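Side-chain contacts in putative serine phosphatase (Pseudomonas aeruginosa, PDB 6K4E), which probably dephosphorylates a partner protein, as the PP2C-type phosphatase domain of SiaA, in the SiaABC threonine phosphorylation pathway that controls biofilm formation: residues B[94-99]-B[129-134]; B[111-116]-B[122-127]; B[144-149]-B[173-178]. One frame throughout, in Å; residues are numbered along the deposited sequence.

How the interactions relate
All three interactions lie on one face of a five-stranded antiparallel sheet, where a helix packs on a strand each time. Interactions 1 and 2 share helix 117-138, and their strands, 95-101 and 105-113, are neighbours. Interaction 3 uses the next helix, 143-157, and strand 171-179, which follows in the sheet. Along the chain, interaction 2 falls between the two segments of interaction 1, whereas interaction 3 comes after both. Centres of 1 and 2 are about 9 Å apart, of 1 and 3 about 10 Å, of 2 and 3 about 16 Å. Phe-96 touches Thr-124 and Ala-127, and Val-98 touches Leu-175, so the contacts join into one apolar layer, with the magnesium site at the interaction 2 end.

Interaction 1: residues B[94-99]-B[129-134]; sequences GDFYVY and AAIDHA
Ile-131 projects from its helix between Phe-96 and Val-98, two alternate residues of strand 95-101 that point the same way. Its two arms divide the work. With CG2 anti to the backbone N and CG1 beside that N (chi1 -80°), the short arm meets Val-98 at a slant: Ile-131 CG2 lies 3.9 Å from Val-98 CG1. The long arm is nearly straight (chi2 168°) and carries CD1 toward the Phe-96 ring, with Ile-131 CD1 4.1 Å from Phe-96 CZ. Chi1 of 77° puts that ring between the backbone N and carbonyl carbon of Phe-96. The methyl approaches it obliquely, and the two side chains come from opposite directions. Ile-131 CD1 is also 4.1 Å from Val-98 CG1, so this one Val-98 methyl serves both arms. Over an 8.3 Å gap between the CA atoms of Val-98 and Ile-131, the short valine is met by the longer isoleucine, and the Phe-96 ring gives the CD1 methyl a broad apolar surface. No hydrogen bond crosses the contact, as befits three buried apolar residues. Tyr-97 faces away, toward Trp-86. Phe-96 also touches Val-111 of strand 105-113 and Thr-124 and Ala-127 of helix 117-138, while Ile-131 reaches Thr-150 of helix 143-157.

Interaction 2: residues B[111-116]-B[122-127]; sequences VDCAGH and LMTMLA. With MG (magnesium ion), chain G; MG (magnesium ion), chain F.
Where Cys-113 packs on Met-123 of the helix, the flat group beside it in the strand is the Asp-112 carboxylate, with a different magnesium ion on each oxygen. Asp-112 OD1 binds the first ion (chain G) at 2.2 Å and Asp-112 OD2 the second (chain F) at 2.1 Å, and water 2 bridges the pair. The CB of Asp-112 points away from the helix, and with CG anti to the backbone N (chi1 180°) the carboxylate reaches both ions. The first ion also takes two backbone carbonyls, Cys-113 O at 2.4 Å and Gly-115 O at 2.3 Å, with waters 4 and 5 completing six ligands. Gly-115 has a positive phi of 83°, a value that favours glycine, where the loop turns its carbonyl to the metal.

Cys-113 thus works on two sides, since its carbonyl holds magnesium while its side chain points to helix 122-127. Cys-113 CB presses on Met-123 CB at 3.4 Å, closer than usual carbon contact, and Cys-113 SG lies 3.9 Å from Ala-127 CB. Cysteine and alanine are short enough to let strand and helix come this near. Chi1 of -73° sets Met-123 CG 4.0 Å from Ala-114 O.

Asp-238 and Asp-291 also bind the second ion. Two magnesium ions bridged by an aspartate and a water are the hallmark of the binuclear centre of PP2C-family phosphatases.

Interaction 3: residues B[144-149]-B[173-178]; sequences AAILGE and AGLVWV
Leu-175 of the strand carries the apolar contact, its CD1 methyl meeting two successive helix residues, Ile-146 and Leu-147. Ile-146 has its ethyl arm opposite the carbonyl carbon (chi1 -64°), which turns the CG2 methyl to the strand. The separation of Ile-146 CG2 and Leu-175 CD1 is 3.4 Å, tighter than ordinary van der Waals contact, and the two side chains cross at about a right angle. Leu-147 instead slides past Leu-175 in the opposite direction, placing Leu-147 CD2 3.6 Å from Leu-175 CD1. The same Leu-147 methyl touches a second strand residue, with Leu-147 CD2 3.9 Å from Ala-173 CB. A leucine long enough to reach down to the sheet needs only a methyl as its partner, and Ala-173 supplies it.

Ala-173 and Leu-175 are alternate residues of one strand and point to the same side, the usual way in which a sheet presents one apolar face to a helix. In the PP2C fold helices cover the outer faces of a beta sandwich, and this is one such cover: the helix and strand segments run at 142° to each other, with their axes 9.0 Å apart at closest approach.

No hydrogen bond crosses between helix and strand; each segment bonds with its own neighbours. Leu-175 pairs with Ala-188 and Gly-174 with Val-110 through backbone hydrogen bonds to the two neighbouring strands. On the helix, Ile-146 O accepts a hydrogen bond from Thr-150 OG1.

Interaction 1: residues B[94-99]-B[129-134]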
ATOM      1  N   GLY B  94      10.160   5.211  -2.847  1.00 34.18           N
ATOM      2  CA  GLY B  94       9.332   4.585  -3.872  1.00 34.64           C
ATOM      3  C   GLY B  94       9.967   3.349  -4.465  1.00 40.26           C
ATOM      4  O   GLY B  94       9.423   2.733  -5.387  1.00 40.24           O
ATOM      5  N   ASP B  95      11.103   2.957  -3.911  1.00 35.49           N
ATOM      6  CA  ASP B  95      11.849   1.813  -4.403  1.00 35.45           C
ATOM      7  C   ASP B  95      11.686   0.652  -3.474  1.00 39.33           C
ATOM      8  O   ASP B  95      11.767   0.821  -2.242  1.00 39.65           O
ATOM      9  CB  ASP B  95      13.355   2.143  -4.415  1.00 37.03           C
ATOM     10  CG  ASP B  95      13.977   2.787  -5.642  1.00 43.92           C
ATOM     11  OD1 ASP B  95      13.243   3.447  -6.411  1.00 42.73           O
ATOM     12  OD2 ASP B  95      15.220   2.749  -5.756  1.00 46.29           O
ATOM     13  N   PHE B  96      11.596  -0.543  -4.051  1.00 33.43           N
ATOM     14  CA  PHE B  96      11.590  -1.779  -3.264  1.00 34.38           C
ATOM     15  C   PHE B  96      12.105  -2.929  -4.117  1.00 39.98           C
ATOM     16  O   PHE B  96      12.554  -2.718  -5.237  1.00 40.73           O
ATOM     17  CB  PHE B  96      10.232  -2.067  -2.554  1.00 36.49           C
ATOM     18  CG  PHE B  96       9.112  -2.602  -3.419  1.00 37.53           C
ATOM     19  CD1 PHE B  96       8.451  -1.774  -4.318  1.00 39.49           C
ATOM     20  CD2 PHE B  96       8.717  -3.936  -3.332  1.00 36.91           C
ATOM     21  CE1 PHE B  96       7.395  -2.265  -5.096  1.00 40.97           C
ATOM     22  CE2 PHE B  96       7.699  -4.441  -4.159  1.00 39.21           C
ATOM     23  CZ  PHE B  96       7.034  -3.604  -5.015  1.00 38.16           C
ATOM     24  N   TYR B  97      12.134  -4.115  -3.561  1.00 38.57           N
ATOM     25  CA  TYR B  97      12.653  -5.280  -4.250  1.00 37.29           C
ATOM     26  C   TYR B  97      11.886  -6.501  -3.806  1.00 40.11           C
ATOM     27  O   TYR B  97      11.261  -6.509  -2.732  1.00 37.66           O
ATOM     28  CB  TYR B  97      14.157  -5.454  -4.005  1.00 37.94           C
ATOM     29  CG  TYR B  97      14.588  -5.315  -2.562  1.00 37.40           C
ATOM     30  CD1 TYR B  97      14.786  -4.063  -1.994  1.00 38.54           C
ATOM     31  CD2 TYR B  97      14.907  -6.438  -1.797  1.00 38.03           C
ATOM     32  CE1 TYR B  97      15.235  -3.924  -0.681  1.00 39.30           C
ATOM     33  CE2 TYR B  97      15.359  -6.310  -0.477  1.00 37.75           C
ATOM     34  CZ  TYR B  97      15.508  -5.050   0.074  1.00 40.96           C
ATOM     35  OH  TYR B  97      15.983  -4.868   1.339  1.00 42.62           O
ATOM     36  N   VAL B  98      11.880  -7.499  -4.675  1.00 35.32           N
ATOM     37  CA  VAL B  98      11.135  -8.723  -4.446  1.00 35.50           C
ATOM     38  C   VAL B  98      12.090  -9.901  -4.551  1.00 37.65           C
ATOM     39  O   VAL B  98      13.167  -9.794  -5.129  1.00 34.18           O
ATOM     40  CB  VAL B  98       9.924  -8.844  -5.434  1.00 39.48           C
ATOM     41  CG1 VAL B  98       8.862  -7.784  -5.139  1.00 40.06           C
ATOM     42  CG2 VAL B  98      10.359  -8.762  -6.904  1.00 37.66           C
ATOM     43  N   TYR B  99      11.674 -11.024  -4.023  1.00 35.44           N
ATOM     44  CA  TYR B  99      12.425 -12.269  -4.067  1.00 35.64           C
ATOM     45  C   TYR B  99      11.449 -13.368  -3.718  1.00 42.70           C
ATOM     46  O   TYR B  99      10.644 -13.200  -2.808  1.00 41.58           O
ATOM     47  CB  TYR B  99      13.559 -12.268  -3.034  1.00 36.90           C
ATOM     48  CG  TYR B  99      14.272 -13.600  -2.972  1.00 38.48           C
ATOM     49  CD1 TYR B  99      15.065 -14.040  -4.032  1.00 38.39           C
ATOM     50  CD2 TYR B  99      14.182 -14.407  -1.848  1.00 38.87           C
ATOM     51  CE1 TYR B  99      15.728 -15.261  -3.981  1.00 38.37           C
ATOM     52  CE2 TYR B  99      14.843 -15.634  -1.788  1.00 40.61           C
ATOM     53  CZ  TYR B  99      15.617 -16.053  -2.860  1.00 40.63           C
ATOM     54  OH  TYR B  99      16.273 -17.251  -2.844  1.00 41.67           O
ATOM     55  N   ALA B 129       1.777  -5.929  -3.082  1.00 42.85           N
ATOM     56  CA  ALA B 129       0.568  -6.759  -3.115  1.00 43.69           C
ATOM     57  C   ALA B 129       0.200  -7.159  -4.539  1.00 47.86           C
ATOM     58  O   ALA B 129      -0.112  -8.327  -4.769  1.00 47.97           O
ATOM     59  CB  ALA B 129      -0.587  -6.025  -2.463  1.00 45.08           C
ATOM     60  N   ALA B 130       0.269  -6.215  -5.500  1.00 46.52           N
ATOM     61  CA  ALA B 130       0.062  -6.480  -6.938  1.00 48.15           C
ATOM     62  C   ALA B 130       1.081  -7.532  -7.465  1.00 49.72           C
ATOM     63  O   ALA B 130       0.717  -8.356  -8.297  1.00 50.47           O
ATOM     64  CB  ALA B 130       0.209  -5.191  -7.739  1.00 49.21           C
ATOM     65  N   ILE B 131       2.319  -7.534  -6.956  1.00 44.69           N
ATOM     66  CA  ILE B 131       3.332  -8.504  -7.401  1.00 44.93           C
ATOM     67  C   ILE B 131       3.005  -9.907  -6.847  1.00 48.61           C
ATOM     68  O   ILE B 131       3.093 -10.892  -7.596  1.00 47.16           O
ATOM     69  CB  ILE B 131       4.802  -8.017  -7.141  1.00 47.35           C
ATOM     70  CG1 ILE B 131       5.204  -7.040  -8.257  1.00 46.60           C
ATOM     71  CG2 ILE B 131       5.824  -9.190  -7.068  1.00 47.97           C
ATOM     72  CD1 ILE B 131       6.450  -6.252  -8.038  1.00 55.28           C
ATOM     73  N   ASP B 132       2.544  -9.981  -5.576  1.00 45.88           N
ATOM     74  CA  ASP B 132       2.128 -11.229  -4.923  1.00 46.19           C
ATOM     75  C   ASP B 132       0.965 -11.860  -5.674  1.00 49.07           C
ATOM     76  O   ASP B 132       0.988 -13.065  -5.924  1.00 47.47           O
ATOM     77  CB  ASP B 132       1.728 -10.959  -3.454  1.00 48.42           C
ATOM     78  CG  ASP B 132       2.915 -10.722  -2.544  1.00 56.11           C
ATOM     79  OD1 ASP B 132       3.990 -10.323  -3.054  1.00 56.50           O
ATOM     80  OD2 ASP B 132       2.771 -10.905  -1.331  1.00 57.06           O
ATOM     81  N   HIS B 133      -0.041 -11.046  -6.042  1.00 47.31           N
ATOM     82  CA  HIS B 133      -1.194 -11.499  -6.829  1.00 49.29           C
ATOM     83  C   HIS B 133      -0.701 -12.102  -8.150  1.00 52.10           C
ATOM     84  O   HIS B 133      -1.072 -13.222  -8.480  1.00 53.55           O
ATOM     85  CB  HIS B 133      -2.181 -10.343  -7.106  1.00 51.56           C
ATOM     86  CG  HIS B 133      -3.158 -10.643  -8.203  1.00 57.49           C
ATOM     87  ND1 HIS B 133      -4.368 -11.268  -7.943  1.00 61.59           N
ATOM     88  CD2 HIS B 133      -3.051 -10.433  -9.539  1.00 60.53           C
ATOM     89  CE1 HIS B 133      -4.961 -11.408  -9.122  1.00 61.98           C
ATOM     90  NE2 HIS B 133      -4.204 -10.927 -10.111  1.00 61.58           N
ATOM     91  N   ALA B 134       0.130 -11.353  -8.894  1.00 46.87           N
ATOM     92  CA  ALA B 134       0.680 -11.763 -10.186  1.00 45.91           C
ATOM     93  C   ALA B 134       1.453 -13.084 -10.096  1.00 48.77           C
ATOM     94  O   ALA B 134       1.199 -13.964 -10.915  1.00 49.12           O
ATOM     95  CB  ALA B 134       1.550 -10.655 -10.758  1.00 45.39           C
TER

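Interaction 2: residues B[111-116]-B[122-127]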
ATOM      1  N   VAL B 111      11.929  -2.575  -8.093  1.00 38.70           N
ATOM      2  CA  VAL B 111      10.797  -1.774  -8.574  1.00 38.54           C
ATOM      3  C   VAL B 111      11.042  -0.340  -8.148  1.00 41.85           C
ATOM      4  O   VAL B 111      11.459  -0.113  -7.022  1.00 41.34           O
ATOM      5  CB  VAL B 111       9.401  -2.283  -8.042  1.00 40.23           C
ATOM      6  CG1 VAL B 111       8.266  -1.458  -8.617  1.00 40.13           C
ATOM      7  CG2 VAL B 111       9.162  -3.765  -8.337  1.00 39.80           C
ATOM      8  N   ASP B 112      10.767   0.621  -9.036  1.00 36.92           N
ATOM      9  CA  ASP B 112      10.867   2.049  -8.721  1.00 35.11           C
ATOM     10  C   ASP B 112       9.499   2.586  -9.069  1.00 40.65           C
ATOM     11  O   ASP B 112       9.162   2.653 -10.257  1.00 40.58           O
ATOM     12  CB  ASP B 112      11.973   2.739  -9.571  1.00 36.07           C
ATOM     13  CG  ASP B 112      12.153   4.239  -9.321  1.00 40.74           C
ATOM     14  OD1 ASP B 112      11.336   4.819  -8.572  1.00 41.00           O
ATOM     15  OD2 ASP B 112      13.163   4.821  -9.823  1.00 43.56           O
ATOM     16  N   CYS B 113       8.665   2.855  -8.026  1.00 37.65           N
ATOM     17  CA  CYS B 113       7.313   3.400  -8.160  1.00 39.15           C
ATOM     18  C   CYS B 113       7.394   4.895  -8.372  1.00 42.27           C
ATOM     19  O   CYS B 113       8.313   5.514  -7.857  1.00 41.28           O
ATOM     20  CB  CYS B 113       6.484   3.089  -6.917  1.00 40.27           C
ATOM     21  SG  CYS B 113       6.255   1.331  -6.592  1.00 44.43           S
ATOM     22  N   ALA B 114       6.379   5.488  -9.012  1.00 40.38           N
ATOM     23  CA  ALA B 114       6.302   6.935  -9.235  1.00 40.79           C
ATOM     24  C   ALA B 114       6.499   7.688  -7.927  1.00 45.88           C
ATOM     25  O   ALA B 114       5.902   7.333  -6.914  1.00 50.01           O
ATOM     26  CB  ALA B 114       4.975   7.297  -9.852  1.00 42.14           C
ATOM     27  N   GLY B 115       7.400   8.648  -7.941  1.00 40.79           N
ATOM     28  CA  GLY B 115       7.710   9.454  -6.771  1.00 41.55           C
ATOM     29  C   GLY B 115       8.698   8.835  -5.798  1.00 45.71           C
ATOM     30  O   GLY B 115       9.275   7.763  -6.032  1.00 45.22           O
ATOM     31  N   HIS B 116       8.929   9.549  -4.722  1.00 42.73           N
ATOM     32  CA  HIS B 116       9.779   9.127  -3.625  1.00 43.82           C
ATOM     33  C   HIS B 116       9.050   9.643  -2.379  1.00 47.69           C
ATOM     34  O   HIS B 116       7.933  10.141  -2.515  1.00 47.21           O
ATOM     35  CB  HIS B 116      11.202   9.696  -3.768  1.00 45.76           C
ATOM     36  CG  HIS B 116      11.231  11.175  -3.961  1.00 51.58           C
ATOM     37  ND1 HIS B 116      11.115  12.031  -2.877  1.00 54.97           N
ATOM     38  CD2 HIS B 116      11.317  11.918  -5.087  1.00 55.33           C
ATOM     39  CE1 HIS B 116      11.145  13.254  -3.372  1.00 56.21           C
ATOM     40  NE2 HIS B 116      11.262  13.238  -4.696  1.00 56.50           N
ATOM     41  N   LEU B 122       3.620   4.749  -0.537  1.00 36.72           N
ATOM     42  CA  LEU B 122       2.241   4.276  -0.704  1.00 36.84           C
ATOM     43  C   LEU B 122       2.124   3.351  -1.920  1.00 40.21           C
ATOM     44  O   LEU B 122       1.456   2.314  -1.861  1.00 38.65           O
ATOM     45  CB  LEU B 122       1.243   5.453  -0.846  1.00 37.01           C
ATOM     46  CG  LEU B 122       0.986   6.328   0.372  1.00 41.72           C
ATOM     47  CD1 LEU B 122      -0.086   7.383   0.055  1.00 42.58           C
ATOM     48  CD2 LEU B 122       0.541   5.507   1.573  1.00 43.60           C
ATOM     49  N   MET B 123       2.780   3.740  -3.026  1.00 37.43           N
ATOM     50  CA  MET B 123       2.834   3.003  -4.287  1.00 36.67           C
ATOM     51  C   MET B 123       3.496   1.630  -4.092  1.00 38.58           C
ATOM     52  O   MET B 123       3.043   0.647  -4.655  1.00 38.59           O
ATOM     53  CB  MET B 123       3.597   3.832  -5.339  1.00 39.36           C
ATOM     54  CG  MET B 123       2.813   5.035  -5.882  1.00 46.28           C
ATOM     55  SD  MET B 123       1.233   4.602  -6.683  1.00 53.43           S
ATOM     56  CE  MET B 123       1.818   3.810  -8.096  1.00 51.05           C
ATOM     57  N   THR B 124       4.549   1.589  -3.280  1.00 33.72           N
ATOM     58  CA  THR B 124       5.376   0.452  -2.904  1.00 33.52           C
ATOM     59  C   THR B 124       4.503  -0.634  -2.206  1.00 38.46           C
ATOM     60  O   THR B 124       4.695  -1.828  -2.455  1.00 39.32           O
ATOM     61  CB  THR B 124       6.557   1.057  -2.103  1.00 36.29           C
ATOM     62  OG1 THR B 124       7.801   0.767  -2.696  1.00 42.72           O
ATOM     63  CG2 THR B 124       6.567   0.718  -0.691  1.00 20.20           C
ATOM     64  N   MET B 125       3.524  -0.225  -1.380  1.00 35.84           N
ATOM     65  CA  MET B 125       2.614  -1.153  -0.675  1.00 35.65           C
ATOM     66  C   MET B 125       1.674  -1.796  -1.703  1.00 40.45           C
ATOM     67  O   MET B 125       1.551  -3.014  -1.745  1.00 40.44           O
ATOM     68  CB  MET B 125       1.792  -0.456   0.437  1.00 37.85           C
ATOM     69  CG  MET B 125       2.602   0.267   1.484  1.00 41.43           C
ATOM     70  SD  MET B 125       3.558  -0.882   2.519  1.00 46.65           S
ATOM     71  CE  MET B 125       5.154  -0.266   2.243  1.00 41.05           C
ATOM     72  N   LEU B 126       1.076  -0.978  -2.559  1.00 37.64           N
ATOM     73  CA  LEU B 126       0.181  -1.429  -3.620  1.00 38.24           C
ATOM     74  C   LEU B 126       0.903  -2.365  -4.578  1.00 44.43           C
ATOM     75  O   LEU B 126       0.393  -3.457  -4.842  1.00 46.33           O
ATOM     76  CB  LEU B 126      -0.418  -0.232  -4.369  1.00 38.55           C
ATOM     77  CG  LEU B 126      -1.393   0.639  -3.582  1.00 43.20           C
ATOM     78  CD1 LEU B 126      -1.743   1.905  -4.369  1.00 43.93           C
ATOM     79  CD2 LEU B 126      -2.676  -0.130  -3.254  1.00 45.69           C
ATOM     80  N   ALA B 127       2.120  -1.975  -5.042  1.00 39.78           N
ATOM     81  CA  ALA B 127       2.922  -2.768  -5.967  1.00 38.36           C
ATOM     82  C   ALA B 127       3.389  -4.094  -5.360  1.00 44.47           C
ATOM     83  O   ALA B 127       3.405  -5.098  -6.063  1.00 44.36           O
ATOM     84  CB  ALA B 127       4.102  -1.964  -6.466  1.00 37.87           C
TER
HETATM   85 MG    MG G 702      10.437   6.645  -7.631  1.00 31.62          MG
HETATM   86 MG    MG F 701      14.066   6.627  -9.122  1.00 49.73          MG
HETATM   87  O   HOH W   1      15.038   5.175  -7.662  1.00 34.46           O
HETATM   88  O   HOH W   2      12.546   7.465  -7.924  1.00 35.59           O
HETATM   89  O   HOH W   3      13.040   7.679 -10.573  1.00 30.15           O
HETATM   90  O   HOH W   4      11.619   5.841  -5.991  1.00 37.23           O
HETATM   91  O   HOH W   5      10.279   7.028  -9.642  1.00 36.07           O

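Interaction 3: residues B[144-149]-B[173-178]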
ATOM      1  N   ALA B 144       7.890 -11.605 -17.754  1.00 47.32           N
ATOM      2  CA  ALA B 144       7.005 -10.815 -18.625  1.00 46.43           C
ATOM      3  C   ALA B 144       5.541 -10.971 -18.243  1.00 49.19           C
ATOM      4  O   ALA B 144       4.845  -9.960 -18.226  1.00 48.62           O
ATOM      5  CB  ALA B 144       7.214 -11.166 -20.086  1.00 47.19           C
ATOM      6  N   ALA B 145       5.077 -12.210 -17.911  1.00 46.34           N
ATOM      7  CA  ALA B 145       3.679 -12.454 -17.477  1.00 47.32           C
ATOM      8  C   ALA B 145       3.381 -11.803 -16.122  1.00 49.99           C
ATOM      9  O   ALA B 145       2.297 -11.256 -15.944  1.00 48.46           O
ATOM     10  CB  ALA B 145       3.384 -13.940 -17.412  1.00 48.91           C
ATOM     11  N   ILE B 146       4.376 -11.830 -15.187  1.00 45.99           N
ATOM     12  CA  ILE B 146       4.286 -11.237 -13.856  1.00 44.88           C
ATOM     13  C   ILE B 146       4.096  -9.726 -13.995  1.00 49.31           C
ATOM     14  O   ILE B 146       3.248  -9.164 -13.330  1.00 51.12           O
ATOM     15  CB  ILE B 146       5.509 -11.637 -12.951  1.00 46.97           C
ATOM     16  CG1 ILE B 146       5.539 -13.169 -12.692  1.00 48.26           C
ATOM     17  CG2 ILE B 146       5.479 -10.896 -11.592  1.00 44.58           C
ATOM     18  CD1 ILE B 146       6.885 -13.719 -12.284  1.00 51.80           C
ATOM     19  N   LEU B 147       4.869  -9.078 -14.868  1.00 45.86           N
ATOM     20  CA  LEU B 147       4.810  -7.634 -15.121  1.00 44.86           C
ATOM     21  C   LEU B 147       3.485  -7.201 -15.720  1.00 50.94           C
ATOM     22  O   LEU B 147       2.964  -6.166 -15.317  1.00 50.83           O
ATOM     23  CB  LEU B 147       5.989  -7.167 -16.000  1.00 44.26           C
ATOM     24  CG  LEU B 147       7.391  -7.232 -15.391  1.00 47.23           C
ATOM     25  CD1 LEU B 147       8.389  -6.666 -16.337  1.00 47.22           C
ATOM     26  CD2 LEU B 147       7.476  -6.461 -14.097  1.00 48.99           C
ATOM     27  N   GLY B 148       2.946  -8.009 -16.647  1.00 49.26           N
ATOM     28  CA  GLY B 148       1.660  -7.787 -17.303  1.00 49.43           C
ATOM     29  C   GLY B 148       0.527  -7.829 -16.298  1.00 54.17           C
ATOM     30  O   GLY B 148      -0.292  -6.910 -16.237  1.00 52.50           O
ATOM     31  N   GLU B 149       0.523  -8.883 -15.466  1.00 51.68           N
ATOM     32  CA  GLU B 149      -0.435  -9.115 -14.398  1.00 51.29           C
ATOM     33  C   GLU B 149      -0.309  -8.062 -13.286  1.00 52.49           C
ATOM     34  O   GLU B 149      -1.341  -7.684 -12.724  1.00 50.65           O
ATOM     35  CB  GLU B 149      -0.278 -10.536 -13.835  1.00 53.18           C
ATOM     36  CG  GLU B 149      -1.072 -11.598 -14.586  1.00 67.78           C
ATOM     37  CD  GLU B 149      -2.585 -11.430 -14.594  1.00 85.68           C
ATOM     38  OE1 GLU B 149      -3.162 -11.103 -13.532  1.00 75.57           O
ATOM     39  OE2 GLU B 149      -3.192 -11.638 -15.669  1.00 81.67           O
ATOM     40  N   ALA B 173      10.327  -1.531 -13.318  1.00 42.30           N
ATOM     41  CA  ALA B 173      10.609  -2.828 -12.708  1.00 40.72           C
ATOM     42  C   ALA B 173      11.488  -3.685 -13.580  1.00 43.14           C
ATOM     43  O   ALA B 173      11.417  -3.613 -14.799  1.00 43.62           O
ATOM     44  CB  ALA B 173       9.330  -3.577 -12.343  1.00 41.12           C
ATOM     45  N   GLY B 174      12.359  -4.436 -12.934  1.00 38.39           N
ATOM     46  CA  GLY B 174      13.243  -5.390 -13.579  1.00 38.63           C
ATOM     47  C   GLY B 174      13.042  -6.674 -12.811  1.00 44.38           C
ATOM     48  O   GLY B 174      13.255  -6.688 -11.601  1.00 43.21           O
ATOM     49  N   LEU B 175      12.542  -7.712 -13.476  1.00 42.63           N
ATOM     50  CA  LEU B 175      12.261  -9.009 -12.866  1.00 43.92           C
ATOM     51  C   LEU B 175      13.036 -10.090 -13.547  1.00 46.02           C
ATOM     52  O   LEU B 175      13.029 -10.166 -14.766  1.00 46.87           O
ATOM     53  CB  LEU B 175      10.777  -9.357 -13.001  1.00 45.79           C
ATOM     54  CG  LEU B 175       9.850  -8.938 -11.903  1.00 52.41           C
ATOM     55  CD1 LEU B 175       8.482  -9.339 -12.262  1.00 54.05           C
ATOM     56  CD2 LEU B 175      10.210  -9.613 -10.582  1.00 56.73           C
ATOM     57  N   VAL B 176      13.636 -10.980 -12.766  1.00 41.68           N
ATOM     58  CA  VAL B 176      14.446 -12.069 -13.292  1.00 40.47           C
ATOM     59  C   VAL B 176      14.036 -13.426 -12.709  1.00 45.53           C
ATOM     60  O   VAL B 176      13.992 -13.579 -11.488  1.00 45.87           O
ATOM     61  CB  VAL B 176      15.949 -11.774 -13.018  1.00 41.98           C
ATOM     62  CG1 VAL B 176      16.836 -12.942 -13.417  1.00 41.82           C
ATOM     63  CG2 VAL B 176      16.423 -10.485 -13.700  1.00 41.05           C
ATOM     64  N   TRP B 177      13.821 -14.423 -13.573  1.00 41.83           N
ATOM     65  CA  TRP B 177      13.634 -15.791 -13.113  1.00 42.53           C
ATOM     66  C   TRP B 177      14.980 -16.509 -13.379  1.00 44.98           C
ATOM     67  O   TRP B 177      15.380 -16.655 -14.534  1.00 43.20           O
ATOM     68  CB  TRP B 177      12.448 -16.519 -13.807  1.00 42.51           C
ATOM     69  CG  TRP B 177      12.527 -18.010 -13.656  1.00 44.40           C
ATOM     70  CD1 TRP B 177      12.864 -18.904 -14.625  1.00 48.34           C
ATOM     71  CD2 TRP B 177      12.374 -18.770 -12.445  1.00 44.56           C
ATOM     72  NE1 TRP B 177      12.869 -20.179 -14.109  1.00 48.83           N
ATOM     73  CE2 TRP B 177      12.611 -20.123 -12.767  1.00 49.32           C
ATOM     74  CE3 TRP B 177      11.994 -18.449 -11.129  1.00 45.62           C
ATOM     75  CZ2 TRP B 177      12.551 -21.145 -11.810  1.00 48.95           C
ATOM     76  CZ3 TRP B 177      11.906 -19.465 -10.192  1.00 47.36           C
ATOM     77  CH2 TRP B 177      12.192 -20.794 -10.533  1.00 48.82           C
ATOM     78  N   VAL B 178      15.697 -16.880 -12.306  1.00 41.30           N
ATOM     79  CA  VAL B 178      16.973 -17.602 -12.373  1.00 40.23           C
ATOM     80  C   VAL B 178      16.642 -19.072 -12.298  1.00 44.88           C
ATOM     81  O   VAL B 178      16.276 -19.556 -11.234  1.00 45.04           O
ATOM     82  CB  VAL B 178      17.951 -17.193 -11.238  1.00 42.31           C
ATOM     83  CG1 VAL B 178      19.250 -18.011 -11.274  1.00 41.33           C
ATOM     84  CG2 VAL B 178      18.242 -15.703 -11.289  1.00 41.19           C
TER